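Local coordinates for protein HTH-type transcriptional regulator AscG (Escherichia coli, PDB 3BRQ) that represses transcription of the cryptic asc operon as a DNA-binding regulator of the LacI family, at residues Ala44-Glu49 with Met258-Ile263; Lys50-Leu55 with Met269-Asp274; Gln125-Ala130 with Ile233-Ile238; Gly160-Leu165 with Ile170-Lys175. All blocks are in the same frame, centred on the assembly; numbering follows the deposited sequence.

Interaction 1: Ala44-Glu49 with Met258-Ile263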
loop_
_atom_site.group_PDB
_atom_site.type_symbol
_atom_site.label_atom_id
_atom_site.label_comp_id
_atom_site.label_asym_id
_atom_site.label_seq_id
_atom_site.Cartn_x
_atom_site.Cartn_y
_atom_site.Cartn_z
ATOM N N ALA B 44 10.535 10.671 -3.733
ATOM C CA ALA B 44 11.752 10.580 -2.882
ATOM C C ALA B 44 12.954 10.305 -3.741
ATOM O O ALA B 44 13.953 10.967 -3.626
ATOM C CB ALA B 44 11.636 9.445 -1.830
ATOM N N ARG B 45 12.845 9.309 -4.605
ATOM C CA ARG B 45 13.919 9.049 -5.551
ATOM C C ARG B 45 14.293 10.298 -6.388
ATOM O O ARG B 45 15.466 10.647 -6.502
ATOM C CB ARG B 45 13.546 7.851 -6.424
ATOM C CG ARG B 45 14.707 6.965 -6.756
ATOM C CD ARG B 45 15.298 6.284 -5.516
ATOM N NE ARG B 45 16.699 5.919 -5.759
ATOM C CZ ARG B 45 17.208 4.684 -5.668
ATOM N NH1 ARG B 45 16.431 3.654 -5.320
ATOM N NH2 ARG B 45 18.509 4.474 -5.918
HETATM N N MSE B 46 13.307 11.016 -6.911
HETATM C CA MSE B 46 13.629 12.143 -7.773
HETATM C C MSE B 46 14.315 13.269 -6.999
HETATM O O MSE B 46 15.313 13.835 -7.456
HETATM C CB MSE B 46 12.366 12.680 -8.440
HETATM C CG MSE B 46 12.146 12.223 -9.869
HETATM SE SE MSE B 46 11.911 13.831 -10.952
HETATM C CE MSE B 46 13.798 14.413 -10.939
ATOM N N ALA B 47 13.775 13.603 -5.825
ATOM C CA ALA B 47 14.395 14.573 -4.940
ATOM C C ALA B 47 15.819 14.128 -4.573
ATOM O O ALA B 47 16.754 14.930 -4.640
ATOM C CB ALA B 47 13.554 14.765 -3.667
ATOM N N GLU B 48 15.991 12.865 -4.207
ATOM C CA GLU B 48 17.328 12.381 -3.804
ATOM C C GLU B 48 18.328 12.605 -4.947
ATOM O O GLU B 48 19.385 13.227 -4.737
ATOM C CB GLU B 48 17.276 10.912 -3.338
ATOM C CG GLU B 48 18.626 10.284 -3.006
ATOM C CD GLU B 48 18.495 8.856 -2.534
ATOM O OE1 GLU B 48 17.502 8.194 -2.861
ATOM O OE2 GLU B 48 19.373 8.371 -1.809
ATOM N N GLU B 49 17.966 12.181 -6.164
ATOM C CA GLU B 49 18.889 12.282 -7.295
ATOM C C GLU B 49 19.237 13.730 -7.600
ATOM O O GLU B 49 20.365 14.024 -8.000
ATOM C CB GLU B 49 18.330 11.609 -8.554
ATOM C CG GLU B 49 18.118 10.073 -8.435
ATOM C CD GLU B 49 17.653 9.441 -9.753
ATOM O OE1 GLU B 49 18.386 9.624 -10.765
ATOM O OE2 GLU B 49 16.573 8.774 -9.798
HETATM N N MSE B 258 3.564 10.416 -13.794
HETATM C CA MSE B 258 2.895 11.583 -13.237
HETATM C C MSE B 258 3.749 12.252 -12.156
HETATM O O MSE B 258 3.762 13.478 -12.059
HETATM C CB MSE B 258 1.535 11.192 -12.649
HETATM C CG MSE B 258 0.410 11.230 -13.704
HETATM SE SE MSE B 258 -1.178 10.430 -12.986
HETATM C CE MSE B 258 -1.816 12.003 -12.171
ATOM N N ILE B 259 4.454 11.431 -11.375
ATOM C CA ILE B 259 5.245 11.892 -10.222
ATOM C C ILE B 259 6.523 12.568 -10.683
ATOM O O ILE B 259 6.941 13.594 -10.127
ATOM C CB ILE B 259 5.537 10.738 -9.228
ATOM C CG1 ILE B 259 4.238 10.342 -8.549
ATOM C CG2 ILE B 259 6.406 11.198 -8.065
ATOM C CD1 ILE B 259 3.431 11.607 -8.039
ATOM N N GLN B 260 7.115 11.991 -11.722
ATOM C CA GLN B 260 8.328 12.512 -12.314
ATOM C C GLN B 260 8.036 13.840 -12.985
ATOM O O GLN B 260 8.865 14.759 -12.924
ATOM C CB GLN B 260 8.889 11.528 -13.316
ATOM C CG GLN B 260 9.484 10.266 -12.682
ATOM C CD GLN B 260 9.916 9.254 -13.734
ATOM O OE1 GLN B 260 9.667 9.444 -14.923
ATOM N NE2 GLN B 260 10.568 8.160 -13.296
ATOM N N GLU B 261 6.866 13.964 -13.591
ATOM C CA GLU B 261 6.434 15.268 -14.113
ATOM C C GLU B 261 6.293 16.351 -13.052
ATOM O O GLU B 261 6.941 17.374 -13.128
ATOM C CB GLU B 261 5.107 15.166 -14.845
ATOM C CG GLU B 261 4.758 16.443 -15.548
ATOM C CD GLU B 261 5.549 16.615 -16.845
ATOM O OE1 GLU B 261 6.511 15.839 -17.125
ATOM O OE2 GLU B 261 5.177 17.518 -17.600
ATOM N N ILE B 262 5.384 16.167 -12.093
ATOM C CA ILE B 262 5.202 17.179 -11.040
ATOM C C ILE B 262 6.462 17.429 -10.202
ATOM O O ILE B 262 6.797 18.562 -9.905
ATOM C CB ILE B 262 3.972 16.817 -10.125
ATOM C CG1 ILE B 262 3.442 18.094 -9.420
ATOM C CG2 ILE B 262 4.326 15.664 -9.170
ATOM C CD1 ILE B 262 2.095 17.845 -8.751
ATOM N N ILE B 263 7.196 16.390 -9.808
ATOM C CA ILE B 263 8.388 16.676 -9.012
ATOM C C ILE B 263 9.457 17.309 -9.888
ATOM O O ILE B 263 10.142 18.246 -9.476
ATOM C CB ILE B 263 8.942 15.411 -8.315
ATOM C CG1 ILE B 263 7.951 14.832 -7.276
ATOM C CG2 ILE B 263 10.318 15.685 -7.705
ATOM C CD1 ILE B 263 7.393 15.780 -6.220
#
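Met46, modelled as selenomethionine, reaches from helix 36-49 to the flank of helix 255-270 and meets Gln260 and Ile263 there. The short axes of 44-49 and 258-263 pass 10.0 Å apart and cross at -42°, and the nearest CA atoms, of Met46 and Gln260, are 7.0 Å apart. The CB of Met46 lies 3.7 Å from CG2 of Ile263, a methyl-to-methylene contact low on both side chains. Next along the chain, CG of Met46 lies 4.3 Å from CG of Gln260. From there the chain bends at its second and third torsions instead of running straight out, and this carries the selenium over the backbone of the other helix. SE of Met46 sits 3.7 Å from the carbonyl O of Gln260, with CG2 of Ile263 also close by. Ile263 presents CG2 to Met46 because that branch is anti to its backbone N, while the CG1 branch leads away from Met46; Ile263 also packs on Ala43, one turn before Ala47 on helix 36-49. On the far side of helix 36-49, Glu48 hydrogen-bonds to His61 of the second subunit. No hydrogen bond or salt bridge crosses between the two segments: with 171 Å² buried in all, the helices are joined here by van der Waals contacts around one long unbranched side chain, whose selenium replaces the native sulfur.

Interaction 2: Lys50-Leu55 with Met269-Asp274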
loop_
_atom_site.group_PDB
_atom_site.type_symbol
_atom_site.label_atom_id
_atom_site.label_comp_id
_atom_site.label_asym_id
_atom_site.label_seq_id
_atom_site.Cartn_x
_atom_site.Cartn_y
_atom_site.Cartn_z
ATOM N N LYS B 50 18.284 14.635 -7.430
ATOM C CA LYS B 50 18.556 16.046 -7.690
ATOM C C LYS B 50 19.123 16.854 -6.505
ATOM O O LYS B 50 19.174 18.090 -6.586
ATOM C CB LYS B 50 17.305 16.733 -8.249
ATOM C CG LYS B 50 16.793 16.148 -9.609
ATOM C CD LYS B 50 17.742 16.424 -10.779
ATOM C CE LYS B 50 17.300 15.677 -12.082
ATOM N NZ LYS B 50 18.483 15.326 -12.977
ATOM N N GLY B 51 19.498 16.174 -5.409
ATOM C CA GLY B 51 20.158 16.820 -4.272
ATOM C C GLY B 51 19.265 17.665 -3.391
ATOM O O GLY B 51 19.770 18.559 -2.689
ATOM N N ARG B 52 17.947 17.401 -3.443
ATOM C CA ARG B 52 16.963 18.022 -2.555
ATOM C C ARG B 52 16.589 17.139 -1.362
ATOM O O ARG B 52 16.536 15.926 -1.481
ATOM C CB ARG B 52 15.666 18.369 -3.325
ATOM C CG ARG B 52 15.691 19.695 -4.060
ATOM C CD ARG B 52 16.688 19.703 -5.226
ATOM N NE ARG B 52 16.903 21.045 -5.756
ATOM C CZ ARG B 52 17.450 21.319 -6.944
ATOM N NH1 ARG B 52 17.849 20.340 -7.753
ATOM N NH2 ARG B 52 17.572 22.588 -7.340
ATOM N N GLN B 53 16.257 17.773 -0.241
ATOM C CA GLN B 53 15.634 17.086 0.897
ATOM C C GLN B 53 14.139 17.022 0.653
ATOM O O GLN B 53 13.535 17.935 0.093
ATOM C CB GLN B 53 15.870 17.830 2.203
ATOM C CG GLN B 53 17.332 17.886 2.646
ATOM C CD GLN B 53 17.944 16.472 2.794
ATOM O OE1 GLN B 53 17.265 15.537 3.241
ATOM N NE2 GLN B 53 19.208 16.315 2.383
ATOM N N LEU B 54 13.554 15.938 1.117
ATOM C CA LEU B 54 12.141 15.716 0.988
ATOM C C LEU B 54 11.519 15.777 2.385
ATOM O O LEU B 54 12.069 15.173 3.333
ATOM C CB LEU B 54 11.929 14.322 0.410
ATOM C CG LEU B 54 10.491 13.941 0.082
ATOM C CD1 LEU B 54 10.155 14.529 -1.249
ATOM C CD2 LEU B 54 10.391 12.449 0.045
ATOM N N LEU B 55 10.390 16.480 2.491
ATOM C CA LEU B 55 9.560 16.509 3.710
ATOM C C LEU B 55 8.117 16.143 3.344
ATOM O O LEU B 55 7.566 16.731 2.425
ATOM C CB LEU B 55 9.543 17.916 4.341
ATOM C CG LEU B 55 10.732 18.247 5.268
ATOM C CD1 LEU B 55 10.547 19.627 5.917
ATOM C CD2 LEU B 55 10.918 17.150 6.330
HETATM N N MSE B 269 11.395 24.661 -11.430
HETATM C CA MSE B 269 11.066 26.034 -10.924
HETATM C C MSE B 269 12.155 26.582 -9.973
HETATM O O MSE B 269 12.610 27.725 -10.092
HETATM C CB MSE B 269 9.727 26.054 -10.167
HETATM C CG MSE B 269 8.513 25.642 -10.940
HETATM SE SE MSE B 269 8.475 26.429 -12.672
HETATM C CE MSE B 269 7.571 24.921 -13.562
ATOM N N LEU B 270 12.588 25.723 -9.059
ATOM C CA LEU B 270 13.663 26.043 -8.122
ATOM C C LEU B 270 14.985 26.348 -8.806
ATOM O O LEU B 270 15.822 27.056 -8.215
ATOM C CB LEU B 270 13.842 24.918 -7.108
ATOM C CG LEU B 270 12.617 24.700 -6.193
ATOM C CD1 LEU B 270 12.933 23.658 -5.122
ATOM C CD2 LEU B 270 12.143 25.976 -5.545
ATOM N N ASP B 271 15.175 25.835 -10.031
ATOM C CA ASP B 271 16.381 26.127 -10.849
ATOM C C ASP B 271 16.188 27.290 -11.809
ATOM O O ASP B 271 17.037 27.559 -12.647
ATOM C CB ASP B 271 16.804 24.904 -11.672
ATOM C CG ASP B 271 17.412 23.789 -10.815
ATOM O OD1 ASP B 271 17.841 24.058 -9.660
ATOM O OD2 ASP B 271 17.447 22.631 -11.299
ATOM N N GLY B 272 15.058 27.959 -11.747
ATOM C CA GLY B 272 14.891 29.143 -12.569
ATOM C C GLY B 272 13.932 28.913 -13.713
ATOM O O GLY B 272 13.707 29.810 -14.506
ATOM N N GLY B 273 13.314 27.731 -13.750
ATOM C CA GLY B 273 12.365 27.376 -14.787
ATOM C C GLY B 273 11.099 28.174 -14.681
ATOM O O GLY B 273 10.931 28.957 -13.741
ATOM N N ASP B 274 10.216 28.000 -15.657
ATOM C CA ASP B 274 8.909 28.648 -15.627
ATOM C C ASP B 274 7.799 27.593 -15.766
ATOM O O ASP B 274 8.087 26.439 -16.083
ATOM C CB ASP B 274 8.802 29.730 -16.713
ATOM C CG ASP B 274 8.713 29.155 -18.121
ATOM O OD1 ASP B 274 9.244 28.034 -18.379
ATOM O OD2 ASP B 274 8.106 29.849 -18.986
#
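Neither segment pairs its backbone with the other: the turn between helix 36-49 and strand 53-60 faces the C-terminal end of helix 255-270, with the CA atoms of Arg52 and Leu270, the nearest pair, 10.3 Å apart. Both helices finish in Schellman motifs, with Gly51 and Gly272 at positive phi. The gap is bridged by Arg52 and Asp271, whose NH2 and OD1 form a salt bridge of 2.8 Å. The oxygen lies at the edge of the guanidinium, near its plane, but the N-H to acceptor angle is a bent 140°. OD1 is met on its syn side, though from out of the carboxylate plane. OD2 of Asp271 stays 4.0 Å from NH2 of Arg52, so the pair is single-pronged, with the two planes 48° apart. A bend at the second torsion of Arg52 (chi2 67°) brings the guanidinium round, where NH1 makes a weak bond of 2.9 Å to the O of Lys50. NH2 also lies 4.4 Å from CB of Leu270. A leucine in place of Arg52 would probably leave the carboxylate of Asp271 without its charged mate and the Lys50 carbonyl without this weak donor. The NH2 of Arg52 is shared with Gln20, just before strand 21-27, and its side chain rests on Ile267 of helix 255-270. Strand 53-60 pairs with strand 21-27, and through Leu55 with an antiparallel strand of the second subunit.

Interaction 3: Gln125-Ala130 with Ile233-Ile238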
loop_
_atom_site.group_PDB
_atom_site.type_symbol
_atom_site.label_atom_id
_atom_site.label_comp_id
_atom_site.label_asym_id
_atom_site.label_seq_id
_atom_site.Cartn_x
_atom_site.Cartn_y
_atom_site.Cartn_z
ATOM N N GLN B 125 -12.466 10.062 -18.015
ATOM C CA GLN B 125 -12.236 9.471 -19.340
ATOM C C GLN B 125 -11.791 8.023 -19.272
ATOM O O GLN B 125 -12.308 7.184 -20.041
ATOM C CB GLN B 125 -11.195 10.262 -20.143
ATOM C CG GLN B 125 -11.145 9.874 -21.661
ATOM C CD GLN B 125 -12.459 10.138 -22.401
ATOM O OE1 GLN B 125 -13.025 11.227 -22.296
ATOM N NE2 GLN B 125 -12.960 9.133 -23.138
ATOM N N THR B 126 -10.883 7.713 -18.328
ATOM C CA THR B 126 -10.420 6.315 -18.200
ATOM C C THR B 126 -11.570 5.421 -17.886
ATOM O O THR B 126 -11.618 4.290 -18.358
ATOM C CB THR B 126 -9.385 6.138 -17.104
ATOM O OG1 THR B 126 -10.002 6.442 -15.845
ATOM C CG2 THR B 126 -8.264 7.113 -17.301
ATOM N N SER B 127 -12.512 5.900 -17.054
ATOM C CA SER B 127 -13.628 5.034 -16.705
ATOM C C SER B 127 -14.536 4.888 -17.917
ATOM O O SER B 127 -14.967 3.774 -18.258
ATOM C CB SER B 127 -14.387 5.618 -15.514
ATOM O OG SER B 127 -15.424 4.753 -15.123
ATOM N N PHE B 128 -14.854 6.023 -18.529
ATOM C CA PHE B 128 -15.655 6.024 -19.765
ATOM C C PHE B 128 -15.059 5.013 -20.728
ATOM O O PHE B 128 -15.788 4.177 -21.226
ATOM C CB PHE B 128 -15.639 7.392 -20.412
ATOM C CG PHE B 128 -16.536 7.500 -21.644
ATOM C CD1 PHE B 128 -17.731 8.169 -21.575
ATOM C CD2 PHE B 128 -16.142 6.946 -22.864
ATOM C CE1 PHE B 128 -18.548 8.299 -22.734
ATOM C CE2 PHE B 128 -16.932 7.046 -24.017
ATOM C CZ PHE B 128 -18.140 7.715 -23.943
ATOM N N ASN B 129 -13.722 5.028 -20.892
ATOM C CA ASN B 129 -13.049 4.110 -21.839
ATOM C C ASN B 129 -13.179 2.649 -21.500
ATOM O O ASN B 129 -13.387 1.851 -22.390
ATOM C CB ASN B 129 -11.557 4.417 -21.974
ATOM C CG ASN B 129 -11.286 5.688 -22.668
ATOM O OD1 ASN B 129 -12.162 6.322 -23.280
ATOM N ND2 ASN B 129 -10.057 6.104 -22.559
ATOM N N ALA B 130 -13.061 2.297 -20.217
ATOM C CA ALA B 130 -13.213 0.890 -19.775
ATOM C C ALA B 130 -14.665 0.397 -19.957
ATOM O O ALA B 130 -14.918 -0.647 -20.543
ATOM C CB ALA B 130 -12.717 0.740 -18.305
ATOM N N ILE B 233 -13.675 -5.858 -14.106
ATOM C CA ILE B 233 -12.606 -4.851 -14.341
ATOM C C ILE B 233 -12.419 -4.041 -13.043
ATOM O O ILE B 233 -13.382 -3.737 -12.350
ATOM C CB ILE B 233 -13.019 -3.904 -15.535
ATOM C CG1 ILE B 233 -13.024 -4.695 -16.869
ATOM C CG2 ILE B 233 -12.094 -2.720 -15.667
ATOM C CD1 ILE B 233 -13.046 -3.781 -18.140
ATOM N N GLY B 234 -11.170 -3.762 -12.683
ATOM C CA GLY B 234 -10.855 -2.830 -11.608
ATOM C C GLY B 234 -10.038 -1.674 -12.131
ATOM O O GLY B 234 -9.883 -1.529 -13.335
ATOM N N PHE B 235 -9.573 -0.837 -11.207
ATOM C CA PHE B 235 -8.576 0.242 -11.430
ATOM C C PHE B 235 -7.426 0.150 -10.440
ATOM O O PHE B 235 -7.683 -0.062 -9.271
ATOM C CB PHE B 235 -9.202 1.568 -11.132
ATOM C CG PHE B 235 -10.331 1.909 -12.064
ATOM C CD1 PHE B 235 -10.143 2.822 -13.063
ATOM C CD2 PHE B 235 -11.554 1.287 -11.942
ATOM C CE1 PHE B 235 -11.158 3.168 -13.871
ATOM C CE2 PHE B 235 -12.615 1.611 -12.768
ATOM C CZ PHE B 235 -12.419 2.524 -13.745
ATOM N N ASP B 236 -6.214 0.472 -10.890
ATOM C CA ASP B 236 -5.007 0.553 -10.025
ATOM C C ASP B 236 -3.948 -0.370 -10.608
ATOM O O ASP B 236 -2.759 -0.106 -10.461
ATOM C CB ASP B 236 -5.167 0.033 -8.565
ATOM C CG ASP B 236 -5.944 1.002 -7.602
ATOM O OD1 ASP B 236 -6.195 2.173 -7.928
ATOM O OD2 ASP B 236 -6.310 0.526 -6.499
ATOM N N ASP B 237 -4.375 -1.491 -11.168
ATOM C CA ASP B 237 -3.438 -2.495 -11.695
ATOM C C ASP B 237 -2.412 -2.864 -10.612
ATOM O O ASP B 237 -1.179 -2.805 -10.838
ATOM C CB ASP B 237 -2.774 -1.979 -12.982
ATOM C CG ASP B 237 -1.991 -3.024 -13.689
ATOM O OD1 ASP B 237 -2.390 -4.206 -13.668
ATOM O OD2 ASP B 237 -0.945 -2.653 -14.275
ATOM N N ILE B 238 -2.900 -3.243 -9.445
ATOM C CA ILE B 238 -1.970 -3.659 -8.337
ATOM C C ILE B 238 -1.067 -4.838 -8.691
ATOM O O ILE B 238 -1.333 -5.596 -9.619
ATOM C CB ILE B 238 -2.698 -3.914 -7.022
ATOM C CG1 ILE B 238 -3.692 -5.066 -7.173
ATOM C CG2 ILE B 238 -3.389 -2.602 -6.516
ATOM C CD1 ILE B 238 -4.524 -5.272 -5.951
#
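Helix 125-130 runs almost antiparallel to strand 233-235, at 168° between their directions and 10.6 Å between the short axes, with CA atoms closest at Ala130 and Ile233 (7.9 Å) and at Ser127 and Phe235. Between them the ring of Phe235 is directed at the helix, its CG anti to its own carbonyl carbon (chi1 -64°). Its leading atoms meet two consecutive residues. CE1 of Phe235 comes within 4.0 Å of OG1 of Thr126, which stands at the ring edge near its plane, whereas CZ of Phe235 is 4.0 Å from OG of Ser127, which approaches obliquely. The backbone takes part as well, since the CA of Ser127 lies 4.1 Å from CZ of Phe235. Neither hydroxyl is left to the ring for its polar needs: OG1 of Thr126 is hydrogen-bonded to the O of His123 in the preceding turn, and OG of Ser127 to the O of Arg157 on helix 152-167. One turn further along, the side chains meet apolarly, CB of Ala130 standing 4.4 Å from CG2 of Ile233, and the carbonyl O of Ala130 lies at the same distance from CD1 of Ile233. Val251 of the adjacent strand 249-252 touches Thr126, Ala130 and Phe235, and so extends the same buried layer. Every touching residue of the pair is buried. Together they form helix-on-sheet packing in the alpha/beta sandwich of a periplasmic binding protein-like subdomain, where helix 123-136 covers one face of a mainly parallel sheet in which strand 231-235 lies inside.

Interaction 4: Gly160-Leu165 with Ile170-Lys175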
loop_
_atom_site.group_PDB
_atom_site.type_symbol
_atom_site.label_atom_id
_atom_site.label_comp_id
_atom_site.label_asym_id
_atom_site.label_seq_id
_atom_site.Cartn_x
_atom_site.Cartn_y
_atom_site.Cartn_z
ATOM N N GLY B 160 -17.872 8.746 -15.294
ATOM C CA GLY B 160 -17.454 8.169 -16.573
ATOM C C GLY B 160 -18.278 6.940 -16.919
ATOM O O GLY B 160 -18.579 6.705 -18.068
ATOM N N TYR B 161 -18.592 6.110 -15.922
ATOM C CA TYR B 161 -19.603 5.085 -16.086
ATOM C C TYR B 161 -20.967 5.647 -16.588
ATOM O O TYR B 161 -21.499 5.129 -17.555
ATOM C CB TYR B 161 -19.753 4.325 -14.770
ATOM C CG TYR B 161 -20.949 3.393 -14.681
ATOM C CD1 TYR B 161 -20.926 2.128 -15.292
ATOM C CD2 TYR B 161 -22.088 3.764 -13.971
ATOM C CE1 TYR B 161 -22.030 1.250 -15.184
ATOM C CE2 TYR B 161 -23.189 2.889 -13.844
ATOM C CZ TYR B 161 -23.161 1.659 -14.469
ATOM O OH TYR B 161 -24.231 0.792 -14.347
ATOM N N LYS B 162 -21.574 6.606 -15.912
ATOM C CA LYS B 162 -22.903 7.089 -16.344
ATOM C C LYS B 162 -22.809 7.682 -17.755
ATOM O O LYS B 162 -23.709 7.468 -18.591
ATOM C CB LYS B 162 -23.430 8.165 -15.380
ATOM C CG LYS B 162 -23.646 7.612 -13.938
ATOM C CD LYS B 162 -24.037 8.718 -12.979
ATOM C CE LYS B 162 -24.781 8.201 -11.734
ATOM N NZ LYS B 162 -24.855 9.322 -10.713
ATOM N N ASP B 163 -21.724 8.413 -18.031
ATOM C CA ASP B 163 -21.568 9.027 -19.398
ATOM C C ASP B 163 -21.446 7.977 -20.506
ATOM O O ASP B 163 -22.027 8.150 -21.569
ATOM C CB ASP B 163 -20.392 10.012 -19.436
ATOM C CG ASP B 163 -20.405 10.952 -20.701
ATOM O OD1 ASP B 163 -21.486 11.327 -21.246
ATOM O OD2 ASP B 163 -19.296 11.350 -21.115
ATOM N N ALA B 164 -20.666 6.917 -20.274
ATOM C CA ALA B 164 -20.538 5.803 -21.214
ATOM C C ALA B 164 -21.866 5.102 -21.501
ATOM O O ALA B 164 -22.195 4.875 -22.681
ATOM C CB ALA B 164 -19.449 4.782 -20.743
ATOM N N LEU B 165 -22.664 4.822 -20.463
ATOM C CA LEU B 165 -24.018 4.327 -20.710
ATOM C C LEU B 165 -24.853 5.311 -21.543
ATOM O O LEU B 165 -25.479 4.924 -22.528
ATOM C CB LEU B 165 -24.785 4.106 -19.415
ATOM C CG LEU B 165 -24.281 3.145 -18.362
ATOM C CD1 LEU B 165 -25.412 2.817 -17.374
ATOM C CD2 LEU B 165 -23.685 1.904 -18.979
ATOM N N ILE B 170 -27.860 3.560 -23.458
ATOM C CA ILE B 170 -28.249 2.649 -22.359
ATOM C C ILE B 170 -28.789 3.410 -21.167
ATOM O O ILE B 170 -28.126 4.289 -20.626
ATOM C CB ILE B 170 -27.067 1.779 -21.841
ATOM C CG1 ILE B 170 -26.535 0.912 -22.972
ATOM C CG2 ILE B 170 -27.547 0.915 -20.696
ATOM C CD1 ILE B 170 -25.260 0.151 -22.659
ATOM N N ALA B 171 -29.991 3.044 -20.743
ATOM C CA ALA B 171 -30.654 3.705 -19.612
ATOM C C ALA B 171 -29.873 3.521 -18.302
ATOM O O ALA B 171 -29.373 2.431 -18.010
ATOM C CB ALA B 171 -32.054 3.152 -19.436
ATOM N N LEU B 172 -29.796 4.572 -17.512
ATOM C CA LEU B 172 -29.167 4.459 -16.213
ATOM C C LEU B 172 -30.134 3.779 -15.223
ATOM O O LEU B 172 -31.323 4.151 -15.146
ATOM C CB LEU B 172 -28.713 5.849 -15.746
ATOM C CG LEU B 172 -28.078 5.883 -14.381
ATOM C CD1 LEU B 172 -26.722 5.154 -14.409
ATOM C CD2 LEU B 172 -27.943 7.312 -13.910
ATOM N N ASN B 173 -29.644 2.760 -14.521
ATOM C CA ASN B 173 -30.416 2.110 -13.447
ATOM C C ASN B 173 -29.591 2.085 -12.176
ATOM O O ASN B 173 -28.594 1.323 -12.084
ATOM C CB ASN B 173 -30.846 0.676 -13.855
ATOM C CG ASN B 173 -31.701 -0.052 -12.753
ATOM O OD1 ASN B 173 -31.958 0.480 -11.694
ATOM N ND2 ASN B 173 -32.107 -1.262 -13.034
ATOM N N GLU B 174 -29.932 2.921 -11.198
ATOM C CA GLU B 174 -29.106 2.893 -9.940
ATOM C C GLU B 174 -29.084 1.570 -9.175
ATOM O O GLU B 174 -28.244 1.393 -8.261
ATOM C CB GLU B 174 -29.408 4.053 -8.988
ATOM C CG GLU B 174 -29.541 5.401 -9.709
ATOM C CD GLU B 174 -28.384 6.309 -9.458
ATOM O OE1 GLU B 174 -27.460 5.927 -8.702
ATOM O OE2 GLU B 174 -28.402 7.426 -10.028
ATOM N N LYS B 175 -29.972 0.628 -9.525
ATOM C CA LYS B 175 -29.908 -0.682 -8.870
ATOM C C LYS B 175 -28.665 -1.440 -9.256
ATOM O O LYS B 175 -28.273 -2.380 -8.560
ATOM C CB LYS B 175 -31.186 -1.520 -9.086
ATOM C CG LYS B 175 -32.375 -0.946 -8.264
ATOM C CD LYS B 175 -33.708 -1.727 -8.492
ATOM C CE LYS B 175 -33.441 -3.215 -8.404
ATOM N NZ LYS B 175 -34.602 -4.113 -8.010
HETATM O O HOH W 1 -26.910 1.495 -14.580
HETATM O O HOH W 2 -25.090 7.343 -8.315
#
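Leu165 and Ile170 meet in the return half of a beta-alpha-beta crossover, where the loop leaving the last turns of helix 152-167 folds back along them and leads to edge strand 177-178, parallel to strand 142-145. N of Ile170 donates to the O of Leu165 at 2.9 Å with an angle of 159°. Next to this bond Leu165 packs with CB 4.1 Å from CB of Ile170. Further out, CD1 of Leu165 meets CD1 of Leu172 at 4.0 Å, the two side chains crossing at about a right angle. The CG of Leu172 is anti to its backbone N (chi1 178°), and this turns both methyls back to the helix: CD1 also lies 4.2 Å from CE2 of Tyr161, while CD2 rests 3.9 Å from CE of Lys162. Water 1 links OH of Tyr161 to N of Asn173, and the same hydroxyl is hydrogen-bonded to the O of Ile142 on the neighbouring strand 142-145. Lys162 stretches out beyond CG, across Leu172, until its NZ lies 4.1 Å from OE2 of Glu174, too far for a salt bridge; water 2 spans NZ of Lys162 and OE1 of Glu174 instead. A serine at Lys162 would probably remove the lysine's part of the cover over Leu172 and leave water 2 and, through it, Glu174 without the ammonium group. Apolar contact thus carries the buried side, while at the rim the opposite charges are coupled through water and probably attract only mildly.

From the N terminus, helix 36-49 and the strand after it supply the first halves of interactions 1 and 2, and both are answered late in the chain by helix 255-270 and its end. Their segments alternate, so the two loops cross; they also touch, Ala44 and Ala47 packing on Leu54, with a probable hydrogen bond between Ala47 and Arg52. Interaction 3 opens at helix 123-136 and closes at strand 231-235, nested inside both. Interaction 4, a short local closure, is nested inside interaction 3 and touches it where Phe128 packs against Ala164. Interactions 1 and 2 join elements around the five-stranded sheet, beside the second subunit; interactions 3 and 4 serve the six-stranded one.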